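Local coordinates for peptidoglycan recognition protein 3 (Branchiostoma belcheri tsingtauense, PDB 4Z8I) that probably cleaves the bond between N-acetylmuramic acid and L-alanine in bacterial peptidoglycan with a zinc ion, its amidase domain being joined to a chitin-binding domain, at residues G61-I66 with S182-C186; K89-H93 with H150-V154; H94-C100 with C162-T168; L199-D204 with Y216-K220. All coordinates share one frame; numbering follows the deposited sequence.

Interaction 1 of 4, residues G61-I66 with S182-C186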
# COMPACT_ATOMS: atom_id res chain seq x y z
N GLY A 61 0.93 -7.10 10.09
CA GLY A 61 2.34 -6.95 9.77
C GLY A 61 2.63 -5.88 8.74
O GLY A 61 1.76 -5.07 8.41
N THR A 62 3.85 -5.88 8.22
CA THR A 62 4.25 -4.89 7.22
C THR A 62 3.57 -5.17 5.89
O THR A 62 3.16 -4.25 5.19
CB THR A 62 5.78 -4.86 7.02
OG1 THR A 62 6.24 -6.15 6.60
CG2 THR A 62 6.48 -4.47 8.30
N CYS A 63 3.45 -6.45 5.55
CA CYS A 63 2.84 -6.84 4.28
C CYS A 63 1.36 -7.21 4.45
O CYS A 63 1.02 -8.14 5.18
CB CYS A 63 3.61 -7.99 3.65
SG CYS A 63 5.22 -7.51 2.97
N PRO A 64 0.48 -6.47 3.76
CA PRO A 64 -0.97 -6.71 3.78
C PRO A 64 -1.32 -7.88 2.87
O PRO A 64 -0.54 -8.18 1.97
CB PRO A 64 -1.54 -5.42 3.19
CG PRO A 64 -0.48 -4.98 2.22
CD PRO A 64 0.83 -5.35 2.87
N ARG A 65 -2.46 -8.52 3.09
CA ARG A 65 -2.86 -9.60 2.19
C ARG A 65 -3.21 -9.05 0.81
O ARG A 65 -4.17 -8.30 0.66
CB ARG A 65 -4.03 -10.41 2.76
CG ARG A 65 -4.49 -11.55 1.86
CD ARG A 65 -3.32 -12.46 1.44
NE ARG A 65 -3.71 -13.39 0.38
CZ ARG A 65 -4.00 -14.67 0.58
NH1 ARG A 65 -4.34 -15.44 -0.45
NH2 ARG A 65 -3.94 -15.19 1.80
N ILE A 66 -2.42 -9.44 -0.18
CA ILE A 66 -2.65 -9.03 -1.56
C ILE A 66 -3.48 -10.08 -2.29
O ILE A 66 -3.06 -11.24 -2.40
CB ILE A 66 -1.32 -8.82 -2.31
CG1 ILE A 66 -0.46 -7.79 -1.58
CG2 ILE A 66 -1.58 -8.41 -3.75
CD1 ILE A 66 0.94 -7.67 -2.13
N SER A 182 0.78 0.04 4.12
CA SER A 182 1.44 -1.24 4.36
C SER A 182 1.99 -1.80 3.06
O SER A 182 3.03 -2.45 3.06
CB SER A 182 0.48 -2.24 4.99
OG SER A 182 -0.12 -1.70 6.14
N LEU A 183 1.29 -1.56 1.95
CA LEU A 183 1.76 -2.03 0.65
C LEU A 183 3.08 -1.36 0.33
O LEU A 183 4.06 -2.03 -0.02
CB LEU A 183 0.74 -1.72 -0.44
CG LEU A 183 1.15 -2.15 -1.85
CD1 LEU A 183 1.33 -3.66 -1.92
CD2 LEU A 183 0.14 -1.68 -2.87
N ILE A 184 3.10 -0.04 0.47
CA ILE A 184 4.31 0.74 0.24
C ILE A 184 5.46 0.24 1.12
O ILE A 184 6.57 0.00 0.63
CB ILE A 184 4.07 2.24 0.51
CG1 ILE A 184 2.99 2.77 -0.44
CG2 ILE A 184 5.35 3.03 0.33
CD1 ILE A 184 2.60 4.22 -0.19
N SER A 185 5.17 0.08 2.41
CA SER A 185 6.16 -0.40 3.37
C SER A 185 6.73 -1.75 2.95
O SER A 185 7.94 -1.95 2.97
CB SER A 185 5.52 -0.51 4.76
OG SER A 185 6.45 -0.94 5.73
N CYS A 186 5.84 -2.66 2.55
CA CYS A 186 6.22 -3.99 2.09
C CYS A 186 7.17 -3.91 0.91
O CYS A 186 8.20 -4.58 0.87
CB CYS A 186 4.95 -4.76 1.69
SG CYS A 186 5.19 -6.48 1.22
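Gly61 to Arg65 run as an irregular loop past one side of the helix that carries Ser182 to Cys186, reaching a strand at Ile66, and the CA atoms come nearest at Cys63 and Cys186, 4.9 Å apart. The covalent link sits at that point: the SG atoms of Cys63 and Cys186 form a disulfide with a chi3 of 85°, a right-handed turn about the sulfur-sulfur bond. The Cys63 CB points away from the helix, but SG swings to the side of its backbone N (chi1 -72°) and meets a Cys186 whose CB points toward the loop.

Next to the bridge, Pro64 sets its ring against Ser182 and Leu183, in the middle of helix 174-190. Its CD is 3.8 Å from Ser182 CB, and its CG lies 3.9 Å from Leu183 N. The hydroxyl of Ser182 is turned back into its own helix, where Ala178 O takes its hydrogen bond. Two residues on, the Ile66 and Leu183 side chains cross at about a right angle, CD1 of Ile66 lying 4.0 Å from CD1 of Leu183. Val138, on strand 138-140, touches both Pro64 and Leu183 and ties this apolar patch to the sheet.

The arrangement is a disulfide cross-link between a loop and a helix. Here it fastens the chain that leads into the edge strand 66-67 onto helix 174-190 of the mixed alpha/beta amidase fold of peptidoglycan recognition proteins.

Interaction 2 of 4, residues K89-H93 with H150-V154. With ZN (zinc ion), chain B.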
# COMPACT_ATOMS: atom_id res chain seq x y z
N LYS A 89 9.84 6.34 -7.06
CA LYS A 89 8.67 7.09 -6.58
C LYS A 89 7.34 6.33 -6.61
O LYS A 89 7.17 5.36 -7.35
CB LYS A 89 8.57 8.42 -7.33
CG LYS A 89 8.87 8.34 -8.82
CD LYS A 89 9.26 9.70 -9.39
CE LYS A 89 10.74 9.98 -9.19
NZ LYS A 89 11.17 11.23 -9.88
N VAL A 90 6.39 6.79 -5.79
CA VAL A 90 5.07 6.16 -5.69
C VAL A 90 3.99 7.17 -6.04
O VAL A 90 3.94 8.26 -5.46
CB VAL A 90 4.81 5.63 -4.27
CG1 VAL A 90 3.46 4.93 -4.20
CG2 VAL A 90 5.91 4.67 -3.85
N VAL A 91 3.13 6.82 -6.99
CA VAL A 91 2.05 7.71 -7.43
C VAL A 91 0.70 7.17 -6.96
O VAL A 91 0.40 6.00 -7.15
CB VAL A 91 2.05 7.87 -8.96
CG1 VAL A 91 1.01 8.89 -9.39
CG2 VAL A 91 3.42 8.31 -9.45
N ILE A 92 -0.09 8.04 -6.35
CA ILE A 92 -1.38 7.65 -5.80
C ILE A 92 -2.53 8.07 -6.73
O ILE A 92 -2.59 9.22 -7.17
CB ILE A 92 -1.60 8.23 -4.40
CG1 ILE A 92 -0.49 7.77 -3.45
CG2 ILE A 92 -2.97 7.84 -3.85
CD1 ILE A 92 -0.46 6.27 -3.24
N HIS A 93 -3.43 7.14 -7.00
CA HIS A 93 -4.55 7.38 -7.91
C HIS A 93 -5.88 7.14 -7.23
O HIS A 93 -5.95 6.45 -6.21
CB HIS A 93 -4.44 6.46 -9.13
CG HIS A 93 -3.30 6.79 -10.04
ND1 HIS A 93 -3.42 7.65 -11.11
CD2 HIS A 93 -2.01 6.37 -10.05
CE1 HIS A 93 -2.26 7.75 -11.73
NE2 HIS A 93 -1.39 6.98 -11.11
N HIS A 150 -0.27 4.40 -15.84
CA HIS A 150 -1.12 5.21 -14.96
C HIS A 150 -0.73 6.68 -14.95
O HIS A 150 -1.55 7.54 -14.63
CB HIS A 150 -1.07 4.65 -13.53
CG HIS A 150 0.31 4.60 -12.95
ND1 HIS A 150 0.89 5.67 -12.30
CD2 HIS A 150 1.23 3.61 -12.91
CE1 HIS A 150 2.10 5.35 -11.89
NE2 HIS A 150 2.33 4.10 -12.25
N ALA A 151 0.52 6.98 -15.31
CA ALA A 151 1.00 8.36 -15.35
C ALA A 151 2.18 8.49 -16.31
O ALA A 151 3.30 8.08 -16.00
CB ALA A 151 1.40 8.82 -13.96
N LEU A 152 1.91 9.09 -17.47
CA LEU A 152 2.84 9.11 -18.60
C LEU A 152 4.25 9.60 -18.27
O LEU A 152 5.23 8.99 -18.69
CB LEU A 152 2.25 9.97 -19.73
CG LEU A 152 2.74 9.65 -21.15
CD1 LEU A 152 1.91 8.53 -21.76
CD2 LEU A 152 2.73 10.89 -22.04
N ASN A 153 4.34 10.69 -17.51
CA ASN A 153 5.64 11.28 -17.18
C ASN A 153 6.52 10.40 -16.28
O ASN A 153 7.72 10.65 -16.16
CB ASN A 153 5.45 12.65 -16.52
CG ASN A 153 5.07 13.74 -17.52
OD1 ASN A 153 5.47 13.70 -18.68
ND2 ASN A 153 4.30 14.72 -17.06
N VAL A 154 5.93 9.38 -15.66
CA VAL A 154 6.59 8.70 -14.55
C VAL A 154 6.35 7.18 -14.50
O VAL A 154 6.77 6.50 -13.55
CB VAL A 154 6.19 9.38 -13.21
CG1 VAL A 154 4.82 8.92 -12.74
CG2 VAL A 154 7.24 9.14 -12.14
ZN ZN B . -4.72 9.11 -11.57
O HOH W 1 -5.47 8.06 -13.04
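His93 and His150 meet in the zinc site of this amidase fold, with His93 in the first shell of the metal and His150 in the second. The His93 ring spends both nitrogens: ND1 binds the zinc ion at 2.0 Å, and NE2 donates to His150 ND1 over 2.9 Å. The N-H...N angle is 145°, and the bond is tilted from both ring planes, more from that of His150. The ring planes stand at 80°, and the rings meet rim to rim, neither over the face of the other. With its CG tucked between the backbone N and the carbonyl carbon (chi1 58°), His150 folds its ring back toward strand 87-94, and ND1 faces the far end of His93.

That bond, with the zinc bond at ND1, restrains the rotation of the His93 ring from the side remote from the metal, which His202, Cys210 and a water also bind. A leucine in place of His150 would probably leave NE2 of His93 without its acceptor and let the zinc ligand turn more easily. Along the strand the contact turns apolar. His150 CE1 approaches Val91 CB at 3.9 Å, and Lys89 lays its aliphatic chain across Val154, CD to CG2 at 3.5 Å. Between these, Val91 and Val154 reach toward each other tip to tip, and CG2 of Val91 stops 3.6 Å from CG1 of Val154.

Interaction 3 of 4, residues H94-C100 with C162-T168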
# COMPACT_ATOMS: atom_id res chain seq x y z
N HIS A 94 -6.95 7.71 -7.79
CA HIS A 94 -8.29 7.29 -7.42
C HIS A 94 -9.02 6.77 -8.66
O HIS A 94 -8.69 7.13 -9.78
CB HIS A 94 -9.09 8.39 -6.68
CG HIS A 94 -9.68 9.44 -7.57
ND1 HIS A 94 -10.81 10.15 -7.23
CD2 HIS A 94 -9.28 9.93 -8.77
CE1 HIS A 94 -11.10 11.01 -8.19
NE2 HIS A 94 -10.19 10.89 -9.14
N SER A 95 -9.99 5.89 -8.44
CA SER A 95 -10.72 5.28 -9.55
C SER A 95 -11.62 6.30 -10.23
O SER A 95 -11.97 6.14 -11.40
CB SER A 95 -11.55 4.10 -9.04
OG SER A 95 -12.45 3.64 -10.04
N ALA A 96 -11.98 7.35 -9.50
CA ALA A 96 -13.03 8.28 -9.92
C ALA A 96 -14.27 7.50 -10.32
O ALA A 96 -14.94 7.83 -11.31
CB ALA A 96 -12.55 9.18 -11.05
N GLY A 97 -14.57 6.46 -9.56
CA GLY A 97 -15.69 5.57 -9.84
C GLY A 97 -16.29 4.97 -8.59
O GLY A 97 -16.28 5.58 -7.52
N ALA A 98 -16.83 3.76 -8.72
CA ALA A 98 -17.57 3.14 -7.63
C ALA A 98 -16.69 2.72 -6.46
O ALA A 98 -15.55 2.29 -6.64
CB ALA A 98 -18.36 1.94 -8.14
N THR A 99 -17.23 2.86 -5.25
CA THR A 99 -16.60 2.31 -4.06
C THR A 99 -17.06 0.86 -3.90
O THR A 99 -18.09 0.47 -4.44
CB THR A 99 -17.00 3.10 -2.79
OG1 THR A 99 -18.42 3.27 -2.76
CG2 THR A 99 -16.34 4.46 -2.79
N CYS A 100 -16.29 0.07 -3.17
CA CYS A 100 -16.62 -1.32 -2.93
C CYS A 100 -16.24 -1.70 -1.50
O CYS A 100 -15.23 -1.23 -0.98
CB CYS A 100 -15.92 -2.23 -3.93
SG CYS A 100 -14.12 -2.04 -3.97
N CYS A 162 -3.93 2.59 -7.05
CA CYS A 162 -5.21 3.25 -7.26
C CYS A 162 -6.25 2.83 -6.23
O CYS A 162 -6.58 1.66 -6.12
CB CYS A 162 -5.73 2.97 -8.67
SG CYS A 162 -7.35 3.69 -9.00
N PHE A 163 -6.76 3.80 -5.47
CA PHE A 163 -7.87 3.55 -4.58
C PHE A 163 -9.14 3.46 -5.42
O PHE A 163 -9.34 4.28 -6.32
CB PHE A 163 -8.01 4.67 -3.55
CG PHE A 163 -6.93 4.69 -2.51
CD1 PHE A 163 -5.65 5.12 -2.82
CD2 PHE A 163 -7.20 4.28 -1.21
CE1 PHE A 163 -4.66 5.14 -1.86
CE2 PHE A 163 -6.22 4.30 -0.25
CZ PHE A 163 -4.95 4.73 -0.57
N MET A 164 -9.98 2.48 -5.14
CA MET A 164 -11.22 2.34 -5.89
C MET A 164 -12.35 3.15 -5.28
O MET A 164 -12.88 2.82 -4.22
CB MET A 164 -11.61 0.87 -6.05
CG MET A 164 -10.70 0.13 -7.01
SD MET A 164 -11.20 -1.57 -7.30
CE MET A 164 -10.98 -2.27 -5.67
N GLY A 165 -12.71 4.23 -5.97
CA GLY A 165 -13.76 5.14 -5.52
C GLY A 165 -13.49 6.55 -6.01
O GLY A 165 -12.49 6.80 -6.69
N ASP A 166 -14.39 7.47 -5.67
CA ASP A 166 -14.20 8.88 -5.98
C ASP A 166 -13.98 9.63 -4.68
O ASP A 166 -14.87 9.66 -3.82
CB ASP A 166 -15.41 9.44 -6.72
CG ASP A 166 -15.15 10.80 -7.34
OD1 ASP A 166 -14.10 11.41 -7.04
OD2 ASP A 166 -15.99 11.27 -8.13
N PHE A 167 -12.81 10.24 -4.53
CA PHE A 167 -12.46 10.86 -3.26
C PHE A 167 -12.18 12.35 -3.38
O PHE A 167 -11.22 12.87 -2.83
CB PHE A 167 -11.29 10.10 -2.63
CG PHE A 167 -11.56 8.63 -2.47
CD1 PHE A 167 -12.50 8.19 -1.55
CD2 PHE A 167 -10.90 7.70 -3.26
CE1 PHE A 167 -12.77 6.85 -1.41
CE2 PHE A 167 -11.17 6.36 -3.13
CZ PHE A 167 -12.10 5.93 -2.20
N THR A 168 -13.07 13.03 -4.11
CA THR A 168 -13.03 14.47 -4.24
C THR A 168 -13.74 15.10 -3.05
O THR A 168 -13.32 16.15 -2.55
CB THR A 168 -13.71 14.93 -5.54
OG1 THR A 168 -15.06 14.46 -5.57
CG2 THR A 168 -12.97 14.37 -6.75
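His94 pairs with Phe163 in a parallel beta bridge, at the end of two neighbouring strands of the amidase's central mixed sheet, and beyond it both chains continue as loops that stay packed on each other beside the zinc site. Ser95 N makes a weak hydrogen bond to Phe163 O at 2.7 Å. The His94 imidazole, about 5 Å from the zinc ion, then leans over the second loop. Phe167 N points into the edge of the ring, in its plane, and gives ND1 a weak but nearly straight bond of 3.4 Å (173°). Asp166 runs alongside in the same direction, its OD1 3.2 Å from His94 CE1, with the carboxylate steeply turned against the ring.

Around this first shell the backbone does the placing. Ala96 N lies over the centre of the imidazole, 3.6 Å above its plane. Gly165, at phi 150° and psi 180°, nestles under the turn of the other loop, its CA 3.2 Å from Gly97 O and 3.8 Å from Thr99 CG2. A side chain there would run into that methyl and the Phe167 ring. Further out, Phe163 and Phe167 both pack on Leu215 of helix 213-218. Met164 packs on helix 103-120, where Cys106 holds Cys100 by a disulfide, and the CE methyl of Met164 ends 3.6 Å from Cys100 SG.

Interaction 4 of 4, residues L199-D204 with Y216-K220. With ZN (zinc ion), chain B.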
# COMPACT_ATOMS: atom_id res chain seq x y z
N LEU A 199 6.73 10.26 -2.63
CA LEU A 199 5.31 9.99 -2.79
C LEU A 199 4.62 11.12 -3.54
O LEU A 199 4.71 12.28 -3.14
CB LEU A 199 4.64 9.78 -1.42
CG LEU A 199 3.15 9.46 -1.43
CD1 LEU A 199 2.90 8.03 -1.85
CD2 LEU A 199 2.53 9.73 -0.07
N TYR A 200 3.93 10.78 -4.62
CA TYR A 200 3.20 11.77 -5.41
C TYR A 200 1.72 11.43 -5.48
O TYR A 200 1.34 10.26 -5.42
CB TYR A 200 3.74 11.85 -6.84
CG TYR A 200 5.20 12.19 -6.98
CD1 TYR A 200 6.18 11.23 -6.77
CD2 TYR A 200 5.60 13.47 -7.35
CE1 TYR A 200 7.52 11.54 -6.90
CE2 TYR A 200 6.94 13.78 -7.48
CZ TYR A 200 7.89 12.82 -7.26
OH TYR A 200 9.23 13.11 -7.40
N GLY A 201 0.89 12.46 -5.62
CA GLY A 201 -0.47 12.26 -6.09
C GLY A 201 -0.40 12.35 -7.60
O GLY A 201 0.57 12.88 -8.14
N HIS A 202 -1.41 11.82 -8.30
CA HIS A 202 -1.40 11.85 -9.76
C HIS A 202 -1.35 13.29 -10.28
O HIS A 202 -0.66 13.58 -11.26
CB HIS A 202 -2.63 11.13 -10.31
CG HIS A 202 -2.60 10.93 -11.80
ND1 HIS A 202 -3.69 10.48 -12.51
CD2 HIS A 202 -1.61 11.12 -12.71
CE1 HIS A 202 -3.37 10.40 -13.79
NE2 HIS A 202 -2.12 10.78 -13.94
N ARG A 203 -2.05 14.19 -9.61
CA ARG A 203 -2.10 15.59 -10.02
C ARG A 203 -0.74 16.27 -9.89
O ARG A 203 -0.49 17.30 -10.52
CB ARG A 203 -3.14 16.36 -9.20
CG ARG A 203 -2.83 16.41 -7.71
CD ARG A 203 -3.82 17.29 -6.96
NE ARG A 203 -5.19 16.80 -7.07
CZ ARG A 203 -6.24 17.39 -6.51
NH1 ARG A 203 -6.08 18.50 -5.80
NH2 ARG A 203 -7.45 16.88 -6.66
N ASP A 204 0.13 15.70 -9.07
CA ASP A 204 1.46 16.26 -8.85
C ASP A 204 2.36 16.06 -10.07
O ASP A 204 3.32 16.80 -10.28
CB ASP A 204 2.11 15.63 -7.62
CG ASP A 204 1.50 16.12 -6.32
OD1 ASP A 204 1.07 17.29 -6.26
OD2 ASP A 204 1.46 15.33 -5.35
N TYR A 216 -6.07 13.42 -1.69
CA TYR A 216 -4.84 14.16 -1.95
C TYR A 216 -4.42 14.94 -0.71
O TYR A 216 -3.23 15.10 -0.44
CB TYR A 216 -5.01 15.11 -3.13
CG TYR A 216 -3.77 15.90 -3.48
CD1 TYR A 216 -2.70 15.30 -4.12
CD2 TYR A 216 -3.69 17.25 -3.17
CE1 TYR A 216 -1.57 16.03 -4.44
CE2 TYR A 216 -2.56 17.98 -3.49
CZ TYR A 216 -1.51 17.36 -4.12
OH TYR A 216 -0.38 18.09 -4.44
N ASP A 217 -5.41 15.43 0.04
CA ASP A 217 -5.13 16.12 1.30
C ASP A 217 -4.57 15.13 2.32
O ASP A 217 -3.63 15.45 3.05
CB ASP A 217 -6.39 16.79 1.86
CG ASP A 217 -6.72 18.10 1.16
OD1 ASP A 217 -5.82 18.67 0.51
OD2 ASP A 217 -7.87 18.56 1.29
N ASP A 218 -5.14 13.93 2.36
CA ASP A 218 -4.69 12.92 3.32
C ASP A 218 -3.26 12.46 3.05
O ASP A 218 -2.47 12.30 3.99
CB ASP A 218 -5.65 11.73 3.35
CG ASP A 218 -5.32 10.74 4.46
OD1 ASP A 218 -5.73 10.97 5.62
OD2 ASP A 218 -4.67 9.71 4.17
N ILE A 219 -2.91 12.26 1.78
CA ILE A 219 -1.58 11.75 1.45
C ILE A 219 -0.43 12.73 1.73
O ILE A 219 0.74 12.34 1.68
CB ILE A 219 -1.48 11.24 -0.01
CG1 ILE A 219 -1.63 12.39 -1.00
CG2 ILE A 219 -2.50 10.14 -0.27
CD1 ILE A 219 -1.44 11.97 -2.44
N LYS A 220 -0.76 13.98 2.02
CA LYS A 220 0.26 14.95 2.42
C LYS A 220 0.81 14.57 3.78
O LYS A 220 2.00 14.76 4.06
CB LYS A 220 -0.33 16.35 2.51
CG LYS A 220 -1.21 16.75 1.34
CD LYS A 220 -0.41 17.28 0.17
CE LYS A 220 -0.90 18.66 -0.21
NZ LYS A 220 -2.39 18.75 -0.10
ZN ZN B . -4.72 9.11 -11.57
O HOH W 1 -5.47 8.06 -13.04
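Leu199 begins the contact by laying its CD2 methyl 3.6 Å from Ile219 O, where the edge strand 197-201 of the amidase sheet passes beside helix 213-218 and the residues that follow it. Tyr200 turns its ring away, toward Lys89. The closest CA atoms are those of Gly201 and Tyr216, 6.3 Å apart. Ile219 CD1 lies 3.8 Å from Gly201 CA, and a side chain at Gly201 would collide with the Tyr216 ring. Gly201 N also donates to Asp204 OD2 over 2.9 Å, which ties the end of the strand to the short helical turn that follows. His202 looks the other way and gives ND1 to the zinc ion.

Arg203 makes the most extensive contact of residues 199-204. Its CD sits squarely over one face of Tyr216, 3.4 Å from the ring centroid. A bend at chi3 (61°) then brings the guanidinium nearly flat onto the same face, planes 24° apart, in an off-centre cation-pi contact of 4.6 Å from CZ to the ring centroid. Ala209 O and Asn213 hold the NH2 end of the group. Lys220 CD approaches the opposite face of the ring, offset toward its rim.

At Asp204, OD1 takes a hydrogen bond from the Tyr216 hydroxyl, although the modelled length is too short to trust at this resolution. Replacing Tyr216 by an alanine would probably open a gap beside Arg203 and leave Asp204 OD1 without this donor. Tyr225 bonds to the other oxygen, and the Asp204 CG lies in plane at the ring edge, with OD2 3.2 Å from Tyr216 CE1.

Interactions 2, 3 and 4 share the central mixed sheet, whose strands 158-163, 87-94 and 197-201 lie side by side. Interactions 2 and 4 are closest, with centres about 10 Å apart, and each brings one histidine to the same zinc ion and its water. Interaction 3 adds the loops at the ends of two of those strands, its centre about 16 Å from that of interaction 2. Along the chain interactions 2 and 3 interlock and are nested within the loop closed by interaction 1, while interaction 4 follows. The centre of interaction 1 lies about 19 Å from those of interactions 2 and 4, on helix 174-190, yet Ile184 there touches Val90 and Leu199 and so joins the disulfide-bridged helix to the sheet bearing the metal site.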